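Local coordinates for ABC transporter substrate binding protein (Ribose) (Agrobacterium vitis, PDB 5DKV) that binds the sugar alpha-D-tagatopyranose and probably serves as the carbohydrate-capturing component of a bacterial ABC transporter, at residues A[28-33]-A[285-290]; A[44-49]-A[58-63]. All blocks are in the same frame, centred on the assembly; numbering follows the deposited sequence.

Both contacts illustrate how one face of the parallel part of a mixed sheet is clothed by helices that may come from near or far along the chain. Interaction 2 (44-49 with 58-63) is local, joining a crossover helix to the strand that follows it; it is nested inside the long loop closed by interaction 1 (28-33 with 285-290), which brings helix 276-291 back against the first strand. The centres lie about 9 Å apart. Strands 29-33 and 59-62 are parallel neighbours linked by backbone hydrogen bonds, and helices 40-56 and 276-291 also touch each other. The two contacts thus tie the early and late parts of the chain into one lobe.

Interaction 1: residues A[28-33]-A[285-290]; sequences FRIALI and ISAYAH
F28 and Y288 bring their aromatic rings together where the start of the first strand meets helix 276-291. The atoms that touch are the CD2-CE2 side of F28 and the CD1-CE1 side of Y288; F28 CD2 lies 3.6 Å from Y288 CD1, and F28 CE2 is 3.7 Å from Y288 CE1. Y288 meets the phenylalanine at its ring edge, near the ring plane, and the two planes are steeply inclined at 77° with the centroids 5.7 Å apart. The side chains cross at about a right angle. With CG anti to the backbone N (chi1 175°), Y288 swings its ring from the flank of the helix to the strand.

The second element is purely aliphatic. I30 reaches out through CG1, and its terminal CD1 comes 4.1 Å from A287 CB. At A287 the side chain is a single methyl, and the CA atoms of I30 and A287 are 7.6 Å apart. Contact is thus made by dispersion and by exclusion of water from a largely buried seam.

Around this seam the parallel sheet continues on both sides of strand 29-33: F28 and I30 bond through their backbones to strand 59-62, while A287 also packs on A87 of strand 87-90. I56 of helix 40-56 touches Y288, placing helix 276-291 beside that helix on the same sheet face.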
loop_
_atom_site.group_PDB
_atom_site.type_symbol
_atom_site.label_atom_id
_atom_site.label_comp_id
_atom_site.label_asym_id
_atom_site.label_seq_id
_atom_site.Cartn_x
_atom_site.Cartn_y
_atom_site.Cartn_z
ATOM N N PHE A 28 -17.202 -20.001 -7.192
ATOM C CA PHE A 28 -17.111 -19.454 -5.850
ATOM C C PHE A 28 -17.469 -17.986 -5.799
ATOM O O PHE A 28 -17.381 -17.280 -6.802
ATOM C CB PHE A 28 -15.704 -19.678 -5.313
ATOM C CG PHE A 28 -15.371 -21.130 -5.067
ATOM C CD1 PHE A 28 -15.926 -21.813 -4.009
ATOM C CD2 PHE A 28 -14.477 -21.797 -5.887
ATOM C CE1 PHE A 28 -15.602 -23.139 -3.770
ATOM C CE2 PHE A 28 -14.164 -23.121 -5.665
ATOM C CZ PHE A 28 -14.721 -23.795 -4.598
ATOM N N ARG A 29 -17.876 -17.545 -4.617
ATOM C CA ARG A 29 -18.063 -16.129 -4.327
ATOM C C ARG A 29 -16.992 -15.688 -3.339
ATOM O O ARG A 29 -16.975 -16.120 -2.194
ATOM C CB ARG A 29 -19.466 -15.879 -3.782
ATOM C CG ARG A 29 -20.528 -16.148 -4.833
ATOM C CD ARG A 29 -21.891 -16.397 -4.224
ATOM N NE ARG A 29 -22.394 -15.229 -3.507
ATOM C CZ ARG A 29 -22.493 -15.137 -2.180
ATOM N NH1 ARG A 29 -22.114 -16.143 -1.401
ATOM N NH2 ARG A 29 -22.980 -14.026 -1.631
ATOM N N ILE A 30 -16.073 -14.857 -3.814
ATOM C CA ILE A 30 -14.924 -14.429 -3.023
ATOM C C ILE A 30 -15.037 -12.937 -2.754
ATOM O O ILE A 30 -15.166 -12.139 -3.683
ATOM C CB ILE A 30 -13.596 -14.746 -3.758
ATOM C CG1 ILE A 30 -13.456 -16.250 -3.971
ATOM C CG2 ILE A 30 -12.376 -14.174 -2.986
ATOM C CD1 ILE A 30 -12.361 -16.646 -4.970
ATOM N N ALA A 31 -15.033 -12.559 -1.481
ATOM C CA ALA A 31 -15.182 -11.160 -1.107
ATOM C C ALA A 31 -13.838 -10.447 -1.090
ATOM O O ALA A 31 -12.818 -11.056 -0.772
ATOM C CB ALA A 31 -15.821 -11.053 0.229
ATOM N N LEU A 32 -13.850 -9.173 -1.458
ATOM C CA LEU A 32 -12.668 -8.316 -1.378
ATOM C C LEU A 32 -13.066 -7.035 -0.680
ATOM O O LEU A 32 -13.942 -6.321 -1.143
ATOM C CB LEU A 32 -12.075 -8.035 -2.764
ATOM C CG LEU A 32 -10.934 -7.024 -2.795
ATOM C CD1 LEU A 32 -9.738 -7.428 -1.901
ATOM C CD2 LEU A 32 -10.485 -6.839 -4.266
ATOM N N ILE A 33 -12.427 -6.788 0.462
ATOM C CA ILE A 33 -12.660 -5.622 1.284
ATOM C C ILE A 33 -11.375 -4.769 1.302
ATOM O O ILE A 33 -10.394 -5.123 1.939
ATOM C CB ILE A 33 -13.068 -6.020 2.723
ATOM C CG1 ILE A 33 -14.342 -6.872 2.706
ATOM C CG2 ILE A 33 -13.276 -4.732 3.564
ATOM C CD1 ILE A 33 -14.757 -7.456 4.051
ATOM N N ILE A 285 -6.621 -16.266 -6.682
ATOM C CA ILE A 285 -6.176 -17.621 -7.019
ATOM C C ILE A 285 -5.888 -18.458 -5.769
ATOM O O ILE A 285 -6.221 -19.627 -5.717
ATOM C CB ILE A 285 -4.929 -17.615 -7.902
ATOM C CG1 ILE A 285 -5.211 -16.913 -9.244
ATOM C CG2 ILE A 285 -4.469 -19.040 -8.161
ATOM C CD1 ILE A 285 -6.296 -17.580 -10.112
ATOM N N SER A 286 -5.249 -17.858 -4.762
ATOM C CA SER A 286 -4.960 -18.571 -3.525
ATOM C C SER A 286 -6.250 -18.959 -2.797
ATOM O O SER A 286 -6.365 -20.032 -2.222
ATOM C CB SER A 286 -4.071 -17.709 -2.619
ATOM O OG SER A 286 -2.808 -17.440 -3.238
ATOM N N ALA A 287 -7.243 -18.073 -2.806
ATOM C CA ALA A 287 -8.524 -18.445 -2.198
ATOM C C ALA A 287 -9.141 -19.622 -2.935
ATOM O O ALA A 287 -9.631 -20.552 -2.309
ATOM C CB ALA A 287 -9.479 -17.304 -2.193
ATOM N N TYR A 288 -9.069 -19.583 -4.264
ATOM C CA TYR A 288 -9.640 -20.660 -5.068
ATOM C C TYR A 288 -8.944 -22.002 -4.761
ATOM O O TYR A 288 -9.593 -23.049 -4.575
ATOM C CB TYR A 288 -9.524 -20.320 -6.561
ATOM C CG TYR A 288 -10.000 -21.455 -7.409
ATOM C CD1 TYR A 288 -11.337 -21.584 -7.710
ATOM C CD2 TYR A 288 -9.131 -22.427 -7.853
ATOM C CE1 TYR A 288 -11.795 -22.647 -8.459
ATOM C CE2 TYR A 288 -9.580 -23.494 -8.602
ATOM C CZ TYR A 288 -10.908 -23.599 -8.908
ATOM O OH TYR A 288 -11.385 -24.685 -9.641
ATOM N N ALA A 289 -7.620 -21.941 -4.708
ATOM C CA ALA A 289 -6.789 -23.104 -4.429
ATOM C C ALA A 289 -7.182 -23.681 -3.070
ATOM O O ALA A 289 -7.448 -24.861 -2.944
ATOM C CB ALA A 289 -5.313 -22.734 -4.457
ATOM N N HIS A 290 -7.266 -22.824 -2.067
ATOM C CA HIS A 290 -7.707 -23.292 -0.762
ATOM C C HIS A 290 -9.079 -23.973 -0.795
ATOM O O HIS A 290 -9.289 -25.039 -0.201
ATOM C CB HIS A 290 -7.773 -22.149 0.244
ATOM C CG HIS A 290 -8.346 -22.581 1.555
ATOM N ND1 HIS A 290 -7.617 -23.316 2.467
ATOM C CD2 HIS A 290 -9.581 -22.432 2.088
ATOM C CE1 HIS A 290 -8.377 -23.595 3.511
ATOM N NE2 HIS A 290 -9.573 -23.070 3.308
#

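Interaction 2: residues A[44-49]-A[58-63]; sequences TMHKGA and AQIIFQ
H46 lays its imidazole flat against the phenyl ring of F62, forming an offset stack between helix 40-56 and strand 59-62. The planes are nearly parallel, 5° apart, and the centroids are separated by 3.9 Å. The offset places F62 CD1 over the centre of the imidazole, 3.5 Å from H46 CG, while H46 ND1 sits over the middle of the phenyl ring. Each ring therefore presents a face to the other. Both side chains run with CG anti to their own backbone N (chi1 -178° for H46), which brings each ring toward the other element, face against face. A CH-pi contact extends the overlap: F62 CB lies 4.2 Å from the centroid of the H46 ring, in an off-centre position.

The polar end of the imidazole is held within the helix, where H46 NE2 hydrogen-bonds to E50 OE2, one turn further on. That bond probably helps fix the rotation of the ring and keep its face turned to F62; the carboxylate may also polarise the imidazole.

Apolar packing is added by A49 and I60, with A49 CB 4.4 Å from I60 CD1. The same methyl, I60 CD1, rests in van der Waals contact with the carbonyl oxygen A49 O at 4.0 Å, and I60 CG2 reaches the H46 ring obliquely. I60 also touches E50 and A53, so its contacts continue along the helix.

The axes of segment 44-49 and strand 59-62 run nearly antiparallel, at 157°, and approach to 10.3 Å. This is the packing of a beta-alpha-beta crossover: strand 29-33 leads into helix 40-56, which returns the chain to parallel strand 59-62, as in the Rossmann-like lobes of periplasmic sugar-binding proteins.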
loop_
_atom_site.group_PDB
_atom_site.type_symbol
_atom_site.label_atom_id
_atom_site.label_comp_id
_atom_site.label_asym_id
_atom_site.label_seq_id
_atom_site.Cartn_x
_atom_site.Cartn_y
_atom_site.Cartn_z
ATOM N N THR A 44 -6.853 -0.756 -8.309
ATOM C CA THR A 44 -6.037 -1.596 -9.180
ATOM C C THR A 44 -5.936 -3.023 -8.634
ATOM O O THR A 44 -5.973 -3.979 -9.404
ATOM C CB THR A 44 -4.645 -0.976 -9.365
ATOM O OG1 THR A 44 -4.819 0.362 -9.839
ATOM C CG2 THR A 44 -3.833 -1.745 -10.358
ATOM N N MET A 45 -5.880 -3.175 -7.308
ATOM C CA MET A 45 -5.932 -4.506 -6.690
ATOM C C MET A 45 -7.229 -5.217 -7.060
ATOM O O MET A 45 -7.240 -6.377 -7.430
ATOM C CB MET A 45 -5.814 -4.407 -5.167
ATOM C CG MET A 45 -5.803 -5.750 -4.465
ATOM S SD MET A 45 -6.101 -5.646 -2.703
ATOM C CE MET A 45 -4.704 -4.655 -2.209
ATOM N N HIS A 46 -8.319 -4.486 -7.004
ATOM C CA HIS A 46 -9.603 -5.022 -7.405
ATOM C C HIS A 46 -9.596 -5.471 -8.881
ATOM O O HIS A 46 -10.142 -6.520 -9.233
ATOM C CB HIS A 46 -10.671 -3.950 -7.151
ATOM C CG HIS A 46 -12.056 -4.383 -7.484
ATOM N ND1 HIS A 46 -13.085 -3.483 -7.632
ATOM C CD2 HIS A 46 -12.580 -5.606 -7.722
ATOM C CE1 HIS A 46 -14.195 -4.142 -7.926
ATOM N NE2 HIS A 46 -13.906 -5.425 -8.012
ATOM N N LYS A 47 -8.956 -4.692 -9.750
ATOM C CA LYS A 47 -8.863 -5.066 -11.156
ATOM C C LYS A 47 -8.175 -6.434 -11.316
ATOM O O LYS A 47 -8.648 -7.320 -12.045
ATOM C CB LYS A 47 -8.104 -3.976 -11.935
ATOM C CG LYS A 47 -7.966 -4.201 -13.400
ATOM C CD LYS A 47 -7.323 -2.974 -14.044
ATOM C CE LYS A 47 -7.172 -3.150 -15.558
ATOM N NZ LYS A 47 -6.726 -1.885 -16.225
ATOM N N GLY A 48 -7.058 -6.599 -10.620
ATOM C CA GLY A 48 -6.338 -7.867 -10.623
ATOM C C GLY A 48 -7.194 -9.007 -10.089
ATOM O O GLY A 48 -7.211 -10.103 -10.613
ATOM N N ALA A 49 -7.921 -8.735 -9.020
ATOM C CA ALA A 49 -8.804 -9.740 -8.449
ATOM C C ALA A 49 -9.905 -10.154 -9.450
ATOM O O ALA A 49 -10.256 -11.325 -9.540
ATOM C CB ALA A 49 -9.416 -9.231 -7.182
ATOM N N ALA A 58 -14.982 -17.499 -10.704
ATOM C CA ALA A 58 -15.547 -16.974 -9.478
ATOM C C ALA A 58 -16.188 -15.603 -9.688
ATOM O O ALA A 58 -15.995 -14.968 -10.720
ATOM C CB ALA A 58 -14.475 -16.888 -8.402
ATOM N N GLN A 59 -16.993 -15.200 -8.718
ATOM C CA GLN A 59 -17.530 -13.842 -8.664
ATOM C C GLN A 59 -16.905 -13.120 -7.491
ATOM O O GLN A 59 -16.725 -13.714 -6.419
ATOM C CB GLN A 59 -19.042 -13.820 -8.507
ATOM C CG GLN A 59 -19.622 -12.365 -8.445
ATOM C CD GLN A 59 -21.139 -12.272 -8.221
ATOM O OE1 GLN A 59 -21.737 -13.097 -7.521
ATOM N NE2 GLN A 59 -21.761 -11.239 -8.805
ATOM N N ILE A 60 -16.573 -11.850 -7.699
ATOM C CA ILE A 60 -16.052 -11.023 -6.611
ATOM C C ILE A 60 -17.180 -10.251 -5.970
ATOM O O ILE A 60 -17.989 -9.586 -6.660
ATOM C CB ILE A 60 -14.969 -10.036 -7.093
ATOM C CG1 ILE A 60 -13.781 -10.776 -7.696
ATOM C CG2 ILE A 60 -14.492 -9.116 -5.927
ATOM C CD1 ILE A 60 -13.066 -11.687 -6.757
ATOM N N ILE A 61 -17.240 -10.344 -4.640
ATOM C CA ILE A 61 -18.098 -9.482 -3.835
ATOM C C ILE A 61 -17.202 -8.378 -3.285
ATOM O O ILE A 61 -16.363 -8.644 -2.433
ATOM C CB ILE A 61 -18.770 -10.250 -2.675
ATOM C CG1 ILE A 61 -19.580 -11.418 -3.223
ATOM C CG2 ILE A 61 -19.644 -9.299 -1.842
ATOM C CD1 ILE A 61 -20.101 -12.348 -2.168
ATOM N N PHE A 62 -17.372 -7.157 -3.775
ATOM C CA PHE A 62 -16.479 -6.061 -3.411
ATOM C C PHE A 62 -17.216 -5.007 -2.618
ATOM O O PHE A 62 -18.258 -4.511 -3.033
ATOM C CB PHE A 62 -15.857 -5.455 -4.674
ATOM C CG PHE A 62 -14.908 -4.325 -4.416
ATOM C CD1 PHE A 62 -13.549 -4.553 -4.268
ATOM C CD2 PHE A 62 -15.364 -3.028 -4.331
ATOM C CE1 PHE A 62 -12.677 -3.517 -4.040
ATOM C CE2 PHE A 62 -14.490 -1.990 -4.112
ATOM C CZ PHE A 62 -13.148 -2.230 -3.975
ATOM N N GLN A 63 -16.683 -4.672 -1.446
ATOM C CA GLN A 63 -17.309 -3.628 -0.627
ATOM C C GLN A 63 -16.267 -3.047 0.296
ATOM O O GLN A 63 -15.489 -3.779 0.896
ATOM C CB GLN A 63 -18.493 -4.164 0.175
ATOM C CG GLN A 63 -19.369 -3.066 0.683
ATOM C CD GLN A 63 -20.573 -3.582 1.451
ATOM O OE1 GLN A 63 -21.042 -4.694 1.220
ATOM N NE2 GLN A 63 -21.082 -2.764 2.373
#